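Long-range contacts in acetyl-CoA acetyltransferase (Mycobacterium smegmatis, PDB 4EGV), which may act as an acyltransferase, and is a monomeric thiolase-like protein with the thiolase fold and an additional C-terminal domain: residues V23-F28 / L54-A59; G141-S146 / V269-A274; P232-P237 / P374-L379; D341-F346 / N381-H386. One frame throughout, in Å; residues are numbered along the deposited sequence.

From the N terminus, contact 1 comes first and closes before the others open: strand 20-29 leads into helix 42-56, whose end returns to pack on the strand. Contact 2 opens on strand 136-143 and closes at 269-274, next to strand 20-29 in the same sheet. Before it closes, the loop 232-237 has opened contact 3, so contacts 2 and 3 cross. Contact 4 opens at the end of strand 337-342 before 374-379 completes contact 3, and closes at 381-386, so contacts 3 and 4 cross, while contacts 2 and 4 follow in series. Together they tie strands 136-143, 271-279, 20-29 and the outer strand 337-342 to helices 42-56 and 383-397 and to the loop 232-237.

Contact 1: residues V23-F28 / L54-A59; sequences VGVGQF and LHDCGA
Asp56 and Val25 make the polar centre of this contact. The Val25 amide gives its proton to Asp56 OD2 (Val25 N to OD2 3.1 Å, 161° at the hydrogen), approaching from above the carboxylate plane, 43° out of it. Asp56 CG stands anti to the backbone N (chi1 -169°), which carries the carboxylate from the end of helix 42-56 to the Val25 amide, alongside the Val25 side chain; Val25 CG2 comes to 3.8 Å from Asp56 OD2. The same oxygen forms a salt bridge with Arg396, so one carboxylate oxygen serves both the strand and helix 383-397.

The backbones come nearest at Gly24, whose CA lies 4.5 Å from Cys57 CA; with no side chain there, Gly24 CA is also 3.5 Å from Asp56 OD2. Next to it Cys57 leans on Val23: Cys57 CB meets Val23 CG2 at 4.0 Å, and Cys57 CA makes a CA-H...O contact with Val23 O at 3.4 Å. The other side of the helix end is loose. His55, which is exposed, starts away from the strand, and Gly58, also exposed, takes positive phi as the chain leaves the helix.

Val23 and Gly24 both face Leu276 in a classic beta bulge that joins strand 20-29 to strand 271-279. Val25 turns its side chain to Ala389 and Val392 of helix 383-397, while Cys57 rests on Val64 of helix 61-67, which places strand 20-29 between helix 42-56 on one side and helix 383-397 on the other.

Contact 2: residues G141-S146 / V269-A274; sequences GSENTS and VNQGAA
Glu143 and Gln271 form one of two antiparallel hydrogen-bonded pairs that join strand 136-143 to strand 271-279. Their backbone bonds run both ways: Glu143 N to Gln271 O is 3.1 Å and Gln271 N to Glu143 O is 3.3 Å. Two residues along, Ala273 N reaches Gly141 O at 3.2 Å; the return bond from Gly141 N to Ala273 O is less certain, because the positions of both atoms are unsure. Between these pairs Ser142 faces Gly272 as a non-hydrogen-bonded pair, their CA atoms 4.2 Å apart. The short strand axes approach to 4.9 Å at 175°, almost exactly antiparallel.

CA-H...O contacts supplement the amide bonds, among them Ser142 CA to Gln271 O at 3.2 Å and Asn270 CA to Glu143 O.

The two faces of this pairing have different covers. Ser142 looks toward helix 42-56, whereas Glu143, Gln271 and Ala273 look toward helix 383-397 and the loop before it. Helices on both sides of a sheet are consistent with the layered thiolase fold, in which a buried helical layer lies between two sheets.

The side chains of Glu143 and Gln271 touch on one face, CG to CG 4.2 Å. Beyond CG the Glu143 chain runs extended, passing Val269 CG2 4.1 Å from its OE2, and that oxygen is hydrogen-bonded by Leu379 N. On the opposite face Ser142 OG lies between the backbone N and the carbonyl carbon (chi1 54°), a setting that directs it to Ser42 O of helix 42-56, and past the strand end the Thr145 methyl CG2 lies against Asn270 ND2.

Contact 3: residues P232-P237 / P374-L379; sequences PYSSAP and PFFGGL
Phe375 touches the loop 232-237 through its backbone: its carbonyl O lies 4.0 Å from Pro237 CB. Its side chain leads away from the loop, to Phe224 and Ala228 of helix 210-230, while Pro374 CB sits over the centre of the Phe375 ring.

Phe376 carries most of the contact. Its CG is anti to the backbone N (chi1 179°), which swings the ring back along the loop although CB starts off away from it. CE1 meets Tyr233 CB at 3.8 Å, and Tyr233 O, hydrogen-bonded to Thr29 OG1, approaches the same atom at 3.6 Å. Ser234 OG lies at the ring edge, near its plane, 3.5 Å from Phe376 CD1, the hydroxyl itself being hydrogen-bonded to Ala228 O. The Phe376 carbonyl O accepts the Ser235 amide (Ser235 N to Phe376 O 3.2 Å, 168° at the hydrogen), and Ser234 CA adds a CA-H...O contact to it.

Gly377, nearest Ser235 across the contact, follows helix 373-376 with positive phi. The contact thus sets the loop after helix 210-230 on the C-terminal end of this short helix, and His386 of helix 383-397 also meets the Phe376 ring.

A carbonyl at a helix C terminus usually lacks a donor within its own helix. The Ser235 amide supplies one for Phe376 O, so backbone polar pairing and packing round an aromatic ring jointly fix the loop.

Contact 4: residues D341-F346 / N381-H386; sequences DLYSCF and NNYSMH
Tyr343 and Tyr383 meet as an offset edge-to-face pair: the edge of Tyr383 is turned to the face of Tyr343, with ring planes at 87° and centroids 5.7 Å apart. The closest ring atoms are Tyr343 CD1 and Tyr383 CD2, at 3.8 Å. Ser384 OG comes to the edge of the Tyr343 ring, in its plane, 3.8 Å from CD1. The Asp341 carboxylate meets Tyr383 from the opposite direction, its plane inclined by 26° to the ring.

The Tyr383 hydroxyl donates to Asp341 OD2 (OH to OD2 3.1 Å), which accepts on its syn lone pair. Tyr383 CG stands anti to the backbone N (chi1 168°), which extends the ring from the first turn of helix 383-397 to the end of strand 337-342. Asp341 OD1 is held by Leu369 N, with weak bonds from Thr368 OG1 and Thr370 N, while Tyr343 OH bonds to Gly380 O just ahead of the helix.

Leu373 packs on both tyrosines from helix 373-376. In thiolases the active site lies near the N-terminal ends of the buried helices, and the start of helix 383-397 is probably the equivalent place.

Both Asp341 oxygens thus have donors although the side chain is buried, and each tyrosine hydroxyl is engaged with a polar partner. Hydrogen bonds at the two ends and ring packing between them should leave Tyr343 and Tyr383 little freedom to turn.

Contact 1: residues V23-F28 / L54-A59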
loop_
_atom_site.group_PDB
_atom_site.type_symbol
_atom_site.label_atom_id
_atom_site.label_comp_id
_atom_site.label_asym_id
_atom_site.label_seq_id
_atom_site.Cartn_x
_atom_site.Cartn_y
_atom_site.Cartn_z
ATOM N N VAL A 23 6.413 -18.110 -11.597
ATOM C CA VAL A 23 5.848 -19.311 -12.229
ATOM C C VAL A 23 4.521 -19.813 -11.683
ATOM O O VAL A 23 3.756 -20.422 -12.429
ATOM C CB VAL A 23 6.824 -20.470 -12.399
ATOM C CG1 VAL A 23 7.988 -20.005 -13.201
ATOM C CG2 VAL A 23 7.236 -21.043 -11.069
ATOM N N GLY A 24 4.241 -19.524 -10.409
ATOM C CA GLY A 24 3.021 -19.970 -9.787
ATOM C C GLY A 24 2.497 -18.943 -8.827
ATOM O O GLY A 24 3.256 -18.374 -8.054
ATOM N N VAL A 25 1.194 -18.700 -8.878
ATOM C CA VAL A 25 0.562 -17.756 -7.954
ATOM C C VAL A 25 -0.613 -18.451 -7.246
ATOM O O VAL A 25 -1.273 -19.339 -7.802
ATOM C CB VAL A 25 0.145 -16.399 -8.660
ATOM C CG1 VAL A 25 1.347 -15.670 -9.162
ATOM C CG2 VAL A 25 -0.831 -16.588 -9.769
ATOM N N GLY A 26 -0.880 -18.077 -6.013
ATOM C CA GLY A 26 -1.955 -18.742 -5.327
ATOM C C GLY A 26 -2.742 -17.838 -4.471
ATOM O O GLY A 26 -2.191 -17.061 -3.762
ATOM N N GLN A 27 -4.055 -17.962 -4.541
ATOM C CA GLN A 27 -4.934 -17.241 -3.612
ATOM C C GLN A 27 -5.887 -18.168 -2.871
ATOM O O GLN A 27 -6.241 -19.179 -3.375
ATOM C CB GLN A 27 -5.703 -16.178 -4.370
ATOM C CG GLN A 27 -4.894 -14.976 -4.623
ATOM C CD GLN A 27 -5.599 -14.011 -5.488
ATOM O OE1 GLN A 27 -5.647 -14.175 -6.717
ATOM N NE2 GLN A 27 -6.152 -12.967 -4.872
ATOM N N PHE A 28 -6.284 -17.817 -1.672
ATOM C CA PHE A 28 -7.255 -18.588 -0.940
ATOM C C PHE A 28 -8.056 -17.731 0.008
ATOM O O PHE A 28 -7.480 -16.892 0.702
ATOM C CB PHE A 28 -6.564 -19.671 -0.144
ATOM C CG PHE A 28 -7.502 -20.570 0.596
ATOM C CD1 PHE A 28 -8.221 -21.530 -0.085
ATOM C CD2 PHE A 28 -7.650 -20.465 1.982
ATOM C CE1 PHE A 28 -9.078 -22.397 0.586
ATOM C CE2 PHE A 28 -8.499 -21.307 2.670
ATOM C CZ PHE A 28 -9.216 -22.285 1.985
ATOM N N LEU A 54 2.066 -23.863 -6.150
ATOM C CA LEU A 54 2.769 -25.033 -6.616
ATOM C C LEU A 54 1.989 -25.772 -7.674
ATOM O O LEU A 54 2.558 -26.423 -8.532
ATOM C CB LEU A 54 2.988 -25.976 -5.453
ATOM C CG LEU A 54 4.368 -26.090 -4.795
ATOM C CD1 LEU A 54 5.018 -24.752 -4.566
ATOM C CD2 LEU A 54 4.203 -26.856 -3.514
ATOM N N HIS A 55 0.674 -25.700 -7.607
ATOM C CA HIS A 55 -0.120 -26.313 -8.644
ATOM C C HIS A 55 -0.286 -25.496 -9.907
ATOM O O HIS A 55 -0.393 -26.057 -11.008
ATOM C CB HIS A 55 -1.498 -26.683 -8.165
ATOM C CG HIS A 55 -2.044 -27.852 -8.917
ATOM N ND1 HIS A 55 -3.029 -27.745 -9.884
ATOM C CD2 HIS A 55 -1.660 -29.152 -8.909
ATOM C CE1 HIS A 55 -3.268 -28.942 -10.389
ATOM N NE2 HIS A 55 -2.449 -29.811 -9.821
ATOM N N ASP A 56 -0.333 -24.184 -9.717
ATOM C CA ASP A 56 -0.476 -23.233 -10.767
ATOM C C ASP A 56 0.654 -23.347 -11.780
ATOM O O ASP A 56 0.417 -23.150 -12.961
ATOM C CB ASP A 56 -0.512 -21.842 -10.173
ATOM C CG ASP A 56 -0.917 -20.790 -11.172
ATOM O OD1 ASP A 56 -2.071 -20.868 -11.666
ATOM O OD2 ASP A 56 -0.079 -19.881 -11.424
ATOM N N CYS A 57 1.833 -23.715 -11.342
ATOM C CA CYS A 57 2.988 -23.779 -12.223
ATOM C C CYS A 57 3.053 -24.878 -13.243
ATOM O O CYS A 57 3.917 -24.860 -14.061
ATOM C CB CYS A 57 4.293 -23.729 -11.432
ATOM S SG CYS A 57 4.906 -25.196 -10.768
ATOM N N GLY A 58 2.140 -25.824 -13.185
ATOM C CA GLY A 58 2.040 -26.887 -14.158
ATOM C C GLY A 58 3.076 -27.976 -14.160
ATOM O O GLY A 58 3.222 -28.686 -15.110
ATOM N N ALA A 59 3.791 -28.118 -13.077
ATOM C CA ALA A 59 4.785 -29.142 -12.958
ATOM C C ALA A 59 4.382 -29.901 -11.762
ATOM O O ALA A 59 3.432 -29.561 -11.143
ATOM C CB ALA A 59 6.092 -28.552 -12.739
#

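Contact 2: residues G141-S146 / V269-A274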
loop_
_atom_site.group_PDB
_atom_site.type_symbol
_atom_site.label_atom_id
_atom_site.label_comp_id
_atom_site.label_asym_id
_atom_site.label_seq_id
_atom_site.Cartn_x
_atom_site.Cartn_y
_atom_site.Cartn_z
ATOM N N GLY A 141 1.839 -15.015 2.513
ATOM C CA GLY A 141 1.363 -14.218 3.623
ATOM C C GLY A 141 -0.073 -14.574 3.869
ATOM O O GLY A 141 -0.646 -15.222 3.045
ATOM N N SER A 142 -0.662 -14.143 4.979
ATOM C CA SER A 142 -2.047 -14.498 5.338
ATOM C C SER A 142 -2.578 -13.665 6.483
ATOM O O SER A 142 -1.830 -12.995 7.179
ATOM C CB SER A 142 -2.208 -15.995 5.686
ATOM O OG SER A 142 -1.313 -16.407 6.699
ATOM N N GLU A 143 -3.892 -13.688 6.673
ATOM C CA GLU A 143 -4.499 -13.070 7.831
ATOM C C GLU A 143 -5.740 -13.786 8.262
ATOM O O GLU A 143 -6.388 -14.443 7.474
ATOM C CB GLU A 143 -4.772 -11.600 7.631
ATOM C CG GLU A 143 -5.027 -11.150 6.221
ATOM C CD GLU A 143 -5.032 -9.605 6.102
ATOM O OE1 GLU A 143 -4.127 -9.011 5.396
ATOM O OE2 GLU A 143 -5.948 -9.007 6.747
ATOM N N ASN A 144 -6.033 -13.611 9.550
ATOM C CA ASN A 144 -7.076 -14.259 10.342
ATOM C C ASN A 144 -8.244 -13.318 10.736
ATOM O O ASN A 144 -8.093 -12.085 10.735
ATOM C CB ASN A 144 -6.409 -14.701 11.639
ATOM C CG ASN A 144 -6.353 -16.151 11.777
ATOM O OD1 ASN A 144 -7.183 -16.855 11.220
ATOM N ND2 ASN A 144 -5.398 -16.632 12.551
ATOM N N THR A 145 -9.404 -13.879 11.101
ATOM C CA THR A 145 -10.422 -13.079 11.845
ATOM C C THR A 145 -9.917 -12.802 13.277
ATOM O O THR A 145 -10.280 -11.798 13.874
ATOM C CB THR A 145 -11.868 -13.705 11.900
ATOM O OG1 THR A 145 -11.782 -15.064 12.322
ATOM C CG2 THR A 145 -12.589 -13.639 10.538
ATOM N N SER A 146 -9.031 -13.672 13.786
ATOM C CA SER A 146 -8.480 -13.584 15.175
ATOM C C SER A 146 -6.950 -13.368 15.234
ATOM O O SER A 146 -6.452 -12.264 14.993
ATOM C CB SER A 146 -8.889 -14.834 15.981
ATOM O OG SER A 146 -10.303 -14.984 15.930
ATOM N N VAL A 269 -11.186 -10.758 7.606
ATOM C CA VAL A 269 -11.211 -11.897 6.635
ATOM C C VAL A 269 -10.252 -13.065 6.964
ATOM O O VAL A 269 -9.321 -12.900 7.729
ATOM C CB VAL A 269 -10.707 -11.441 5.229
ATOM C CG1 VAL A 269 -11.700 -10.492 4.529
ATOM C CG2 VAL A 269 -9.329 -10.813 5.331
ATOM N N ASN A 270 -10.438 -14.164 6.269
ATOM C CA ASN A 270 -9.493 -15.239 6.196
ATOM C C ASN A 270 -8.999 -15.331 4.754
ATOM O O ASN A 270 -9.725 -15.710 3.909
ATOM C CB ASN A 270 -10.148 -16.549 6.641
ATOM C CG ASN A 270 -10.383 -16.638 8.148
ATOM O OD1 ASN A 270 -9.824 -17.471 8.806
ATOM N ND2 ASN A 270 -11.254 -15.838 8.656
ATOM N N GLN A 271 -7.732 -15.005 4.516
ATOM C CA GLN A 271 -7.179 -15.091 3.165
ATOM C C GLN A 271 -5.662 -15.284 3.127
ATOM O O GLN A 271 -4.932 -14.706 3.932
ATOM C CB GLN A 271 -7.566 -13.852 2.353
ATOM C CG GLN A 271 -7.537 -12.555 3.147
ATOM C CD GLN A 271 -7.738 -11.333 2.272
ATOM O OE1 GLN A 271 -6.847 -10.493 2.147
ATOM N NE2 GLN A 271 -8.913 -11.228 1.663
ATOM N N GLY A 272 -5.199 -16.099 2.181
ATOM C CA GLY A 272 -3.782 -16.302 1.965
ATOM C C GLY A 272 -3.411 -16.053 0.533
ATOM O O GLY A 272 -4.233 -16.189 -0.353
ATOM N N ALA A 273 -2.170 -15.654 0.313
ATOM C CA ALA A 273 -1.618 -15.512 -1.017
ATOM C C ALA A 273 -0.162 -16.023 -1.044
ATOM O O ALA A 273 0.526 -15.898 -0.061
ATOM C CB ALA A 273 -1.746 -14.068 -1.468
ATOM N N ALA A 274 0.287 -16.611 -2.155
ATOM C CA ALA A 274 1.653 -17.080 -2.325
ATOM C C ALA A 274 2.172 -16.815 -3.726
ATOM O O ALA A 274 1.416 -16.840 -4.683
ATOM C CB ALA A 274 1.739 -18.530 -1.997
#

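Contact 3: residues P232-P237 / P374-L379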
loop_
_atom_site.group_PDB
_atom_site.type_symbol
_atom_site.label_atom_id
_atom_site.label_comp_id
_atom_site.label_asym_id
_atom_site.label_seq_id
_atom_site.Cartn_x
_atom_site.Cartn_y
_atom_site.Cartn_z
ATOM N N PRO A 232 -14.181 -13.129 -6.841
ATOM C CA PRO A 232 -14.566 -14.221 -5.910
ATOM C C PRO A 232 -13.724 -14.247 -4.615
ATOM O O PRO A 232 -14.184 -14.677 -3.575
ATOM C CB PRO A 232 -14.332 -15.496 -6.720
ATOM C CG PRO A 232 -14.006 -15.055 -8.144
ATOM C CD PRO A 232 -13.646 -13.631 -8.128
ATOM N N TYR A 233 -12.504 -13.754 -4.689
ATOM C CA TYR A 233 -11.624 -13.749 -3.560
ATOM C C TYR A 233 -11.952 -12.668 -2.568
ATOM O O TYR A 233 -11.417 -12.672 -1.479
ATOM C CB TYR A 233 -10.193 -13.618 -4.025
ATOM C CG TYR A 233 -9.659 -14.861 -4.674
ATOM C CD1 TYR A 233 -9.403 -16.007 -3.921
ATOM C CD2 TYR A 233 -9.389 -14.901 -6.044
ATOM C CE1 TYR A 233 -8.902 -17.140 -4.498
ATOM C CE2 TYR A 233 -8.869 -16.063 -6.634
ATOM C CZ TYR A 233 -8.638 -17.163 -5.835
ATOM O OH TYR A 233 -8.161 -18.300 -6.341
ATOM N N SER A 234 -12.838 -11.747 -2.946
ATOM C CA SER A 234 -13.350 -10.730 -2.022
ATOM C C SER A 234 -14.174 -11.365 -0.921
ATOM O O SER A 234 -14.980 -12.263 -1.155
ATOM C CB SER A 234 -14.225 -9.730 -2.724
ATOM O OG SER A 234 -13.471 -8.943 -3.577
ATOM N N SER A 235 -13.980 -10.880 0.290
ATOM C CA SER A 235 -14.720 -11.413 1.384
ATOM C C SER A 235 -15.879 -10.473 1.625
ATOM O O SER A 235 -15.663 -9.258 1.800
ATOM C CB SER A 235 -13.828 -11.524 2.609
ATOM O OG SER A 235 -14.576 -11.984 3.717
ATOM N N ALA A 236 -17.089 -11.049 1.597
ATOM C CA ALA A 236 -18.355 -10.333 1.780
ATOM C C ALA A 236 -18.397 -8.876 1.225
ATOM O O ALA A 236 -18.498 -7.932 2.001
ATOM C CB ALA A 236 -18.780 -10.389 3.268
ATOM N N PRO A 237 -18.322 -8.694 -0.124
ATOM C CA PRO A 237 -18.330 -7.331 -0.667
ATOM C C PRO A 237 -19.731 -6.948 -1.171
ATOM O O PRO A 237 -20.402 -7.738 -1.854
ATOM C CB PRO A 237 -17.380 -7.441 -1.849
ATOM C CG PRO A 237 -17.659 -8.854 -2.384
ATOM C CD PRO A 237 -18.228 -9.685 -1.219
ATOM N N PRO A 374 -10.544 -1.336 1.435
ATOM C CA PRO A 374 -11.752 -1.420 2.194
ATOM C C PRO A 374 -12.489 -2.647 1.675
ATOM O O PRO A 374 -12.812 -3.521 2.459
ATOM C CB PRO A 374 -12.468 -0.133 1.839
ATOM C CG PRO A 374 -11.498 0.674 1.309
ATOM C CD PRO A 374 -10.532 -0.122 0.630
ATOM N N PHE A 375 -12.711 -2.700 0.366
ATOM C CA PHE A 375 -13.716 -3.533 -0.251
ATOM C C PHE A 375 -13.351 -4.979 -0.410
ATOM O O PHE A 375 -14.149 -5.817 -0.248
ATOM C CB PHE A 375 -14.155 -2.941 -1.593
ATOM C CG PHE A 375 -14.337 -1.470 -1.587
ATOM C CD1 PHE A 375 -15.418 -0.900 -0.995
ATOM C CD2 PHE A 375 -13.410 -0.646 -2.145
ATOM C CE1 PHE A 375 -15.542 0.455 -0.978
ATOM C CE2 PHE A 375 -13.559 0.667 -2.122
ATOM C CZ PHE A 375 -14.616 1.222 -1.550
ATOM N N PHE A 376 -12.120 -5.234 -0.759
ATOM C CA PHE A 376 -11.583 -6.569 -0.964
ATOM C C PHE A 376 -11.526 -7.373 0.331
ATOM O O PHE A 376 -11.738 -8.575 0.309
ATOM C CB PHE A 376 -10.205 -6.522 -1.652
ATOM C CG PHE A 376 -9.570 -7.893 -1.872
ATOM C CD1 PHE A 376 -10.110 -8.802 -2.779
ATOM C CD2 PHE A 376 -8.414 -8.264 -1.189
ATOM C CE1 PHE A 376 -9.518 -10.046 -2.995
ATOM C CE2 PHE A 376 -7.818 -9.512 -1.397
ATOM C CZ PHE A 376 -8.390 -10.407 -2.283
ATOM N N GLY A 377 -11.254 -6.686 1.442
ATOM C CA GLY A 377 -11.115 -7.287 2.753
ATOM C C GLY A 377 -9.672 -7.392 3.162
ATOM O O GLY A 377 -8.791 -7.636 2.324
ATOM N N GLY A 378 -9.420 -7.202 4.449
ATOM C CA GLY A 378 -8.075 -7.355 4.975
ATOM C C GLY A 378 -7.604 -6.144 5.732
ATOM O O GLY A 378 -8.161 -5.084 5.585
ATOM N N LEU A 379 -6.574 -6.338 6.549
ATOM C CA LEU A 379 -5.997 -5.316 7.408
ATOM C C LEU A 379 -5.082 -4.376 6.679
ATOM O O LEU A 379 -4.860 -3.271 7.135
ATOM C CB LEU A 379 -5.205 -5.945 8.551
ATOM C CG LEU A 379 -6.053 -6.771 9.536
ATOM C CD1 LEU A 379 -5.151 -7.500 10.587
ATOM C CD2 LEU A 379 -7.288 -6.030 10.125
#

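Contact 4: residues D341-F346 / N381-H386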
loop_
_atom_site.group_PDB
_atom_site.type_symbol
_atom_site.label_atom_id
_atom_site.label_comp_id
_atom_site.label_asym_id
_atom_site.label_seq_id
_atom_site.Cartn_x
_atom_site.Cartn_y
_atom_site.Cartn_z
ATOM N N ASP A 341 -2.710 -2.205 -10.431
ATOM C CA ASP A 341 -3.166 -2.408 -9.056
ATOM C C ASP A 341 -2.407 -1.469 -8.144
ATOM O O ASP A 341 -1.244 -1.680 -7.843
ATOM C CB ASP A 341 -3.028 -3.843 -8.549
ATOM C CG ASP A 341 -3.833 -4.083 -7.251
ATOM O OD1 ASP A 341 -5.020 -4.401 -7.330
ATOM O OD2 ASP A 341 -3.278 -3.960 -6.149
ATOM N N LEU A 342 -3.098 -0.411 -7.739
ATOM C CA LEU A 342 -2.565 0.617 -6.858
ATOM C C LEU A 342 -3.116 0.415 -5.459
ATOM O O LEU A 342 -4.299 0.177 -5.265
ATOM C CB LEU A 342 -2.877 2.026 -7.410
ATOM C CG LEU A 342 -1.989 2.703 -8.465
ATOM C CD1 LEU A 342 -1.020 1.823 -9.187
ATOM C CD2 LEU A 342 -2.831 3.499 -9.453
ATOM N N TYR A 343 -2.232 0.466 -4.486
ATOM C CA TYR A 343 -2.610 0.216 -3.123
ATOM C C TYR A 343 -3.530 1.331 -2.601
ATOM O O TYR A 343 -3.231 2.525 -2.732
ATOM C CB TYR A 343 -1.353 0.109 -2.287
ATOM C CG TYR A 343 -1.544 -0.365 -0.870
ATOM C CD1 TYR A 343 -1.207 -1.682 -0.510
ATOM C CD2 TYR A 343 -2.033 0.497 0.123
ATOM C CE1 TYR A 343 -1.368 -2.132 0.775
ATOM C CE2 TYR A 343 -2.208 0.067 1.425
ATOM C CZ TYR A 343 -1.872 -1.258 1.751
ATOM O OH TYR A 343 -2.030 -1.693 3.051
ATOM N N SER A 344 -4.622 0.912 -1.959
ATOM C CA SER A 344 -5.754 1.779 -1.638
ATOM C C SER A 344 -6.426 1.511 -0.291
ATOM O O SER A 344 -7.621 1.179 -0.260
ATOM C CB SER A 344 -6.810 1.638 -2.755
ATOM O OG SER A 344 -7.221 0.283 -2.927
ATOM N N CYS A 345 -5.725 1.645 0.831
ATOM C CA CYS A 345 -6.458 1.482 2.112
ATOM C C CYS A 345 -7.338 2.751 2.255
ATOM O O CYS A 345 -8.508 2.708 2.590
ATOM C CB CYS A 345 -5.497 1.232 3.297
ATOM S SG CYS A 345 -6.111 0.227 4.766
ATOM N N PHE A 346 -6.738 3.877 1.897
ATOM C CA PHE A 346 -7.380 5.179 1.871
ATOM C C PHE A 346 -7.187 5.797 0.486
ATOM O O PHE A 346 -6.362 5.378 -0.282
ATOM C CB PHE A 346 -6.751 6.043 2.968
ATOM C CG PHE A 346 -6.832 5.421 4.346
ATOM C CD1 PHE A 346 -7.982 5.601 5.127
ATOM C CD2 PHE A 346 -5.802 4.627 4.841
ATOM C CE1 PHE A 346 -8.094 5.012 6.381
ATOM C CE2 PHE A 346 -5.897 4.034 6.083
ATOM C CZ PHE A 346 -7.040 4.219 6.864
ATOM N N ASN A 381 -1.787 -5.408 5.417
ATOM C CA ASN A 381 -0.421 -5.851 5.332
ATOM C C ASN A 381 -0.026 -6.764 4.148
ATOM O O ASN A 381 1.015 -6.568 3.510
ATOM C CB ASN A 381 0.036 -6.441 6.651
ATOM C CG ASN A 381 1.457 -6.087 6.933
ATOM O OD1 ASN A 381 2.374 -6.879 6.667
ATOM N ND2 ASN A 381 1.670 -4.857 7.409
ATOM N N ASN A 382 -0.857 -7.757 3.872
ATOM C CA ASN A 382 -0.598 -8.709 2.810
ATOM C C ASN A 382 -1.424 -8.469 1.531
ATOM O O ASN A 382 -1.453 -9.283 0.636
ATOM C CB ASN A 382 -0.779 -10.142 3.339
ATOM C CG ASN A 382 -0.079 -11.137 2.491
ATOM O OD1 ASN A 382 1.128 -11.052 2.319
ATOM N ND2 ASN A 382 -0.823 -12.052 1.903
ATOM N N TYR A 383 -2.074 -7.327 1.445
ATOM C CA TYR A 383 -2.920 -7.018 0.305
ATOM C C TYR A 383 -2.241 -7.095 -1.061
ATOM O O TYR A 383 -2.767 -7.712 -1.967
ATOM C CB TYR A 383 -3.558 -5.647 0.451
ATOM C CG TYR A 383 -4.186 -5.226 -0.857
ATOM C CD1 TYR A 383 -5.460 -5.695 -1.221
ATOM C CD2 TYR A 383 -3.490 -4.413 -1.765
ATOM C CE1 TYR A 383 -6.011 -5.357 -2.394
ATOM C CE2 TYR A 383 -4.060 -4.075 -2.964
ATOM C CZ TYR A 383 -5.316 -4.554 -3.267
ATOM O OH TYR A 383 -5.914 -4.214 -4.445
ATOM N N SER A 384 -1.083 -6.467 -1.220
ATOM C CA SER A 384 -0.408 -6.437 -2.524
ATOM C C SER A 384 0.016 -7.790 -3.070
ATOM O O SER A 384 0.424 -7.896 -4.201
ATOM C CB SER A 384 0.794 -5.467 -2.541
ATOM O OG SER A 384 0.407 -4.149 -2.887
HETATM N N MSE A 385 -0.062 -8.843 -2.299
HETATM C CA MSE A 385 0.310 -10.103 -2.870
HETATM C C MSE A 385 -0.807 -10.700 -3.694
HETATM O O MSE A 385 -0.564 -11.483 -4.605
HETATM C CB MSE A 385 0.663 -11.062 -1.786
HETATM C CG MSE A 385 1.284 -12.278 -2.333
HETATM SE SE MSE A 385 2.443 -12.856 -1.032
HETATM C CE MSE A 385 1.256 -13.233 0.419
ATOM N N HIS A 386 -2.028 -10.349 -3.324
ATOM C CA HIS A 386 -3.195 -10.585 -4.127
ATOM C C HIS A 386 -3.171 -9.780 -5.464
ATOM O O HIS A 386 -3.544 -10.287 -6.500
ATOM C CB HIS A 386 -4.436 -10.271 -3.279
ATOM C CG HIS A 386 -4.610 -11.216 -2.133
ATOM N ND1 HIS A 386 -5.137 -12.479 -2.294
ATOM C CD2 HIS A 386 -4.288 -11.101 -0.821
ATOM C CE1 HIS A 386 -5.154 -13.093 -1.131
ATOM N NE2 HIS A 386 -4.652 -12.276 -0.223
#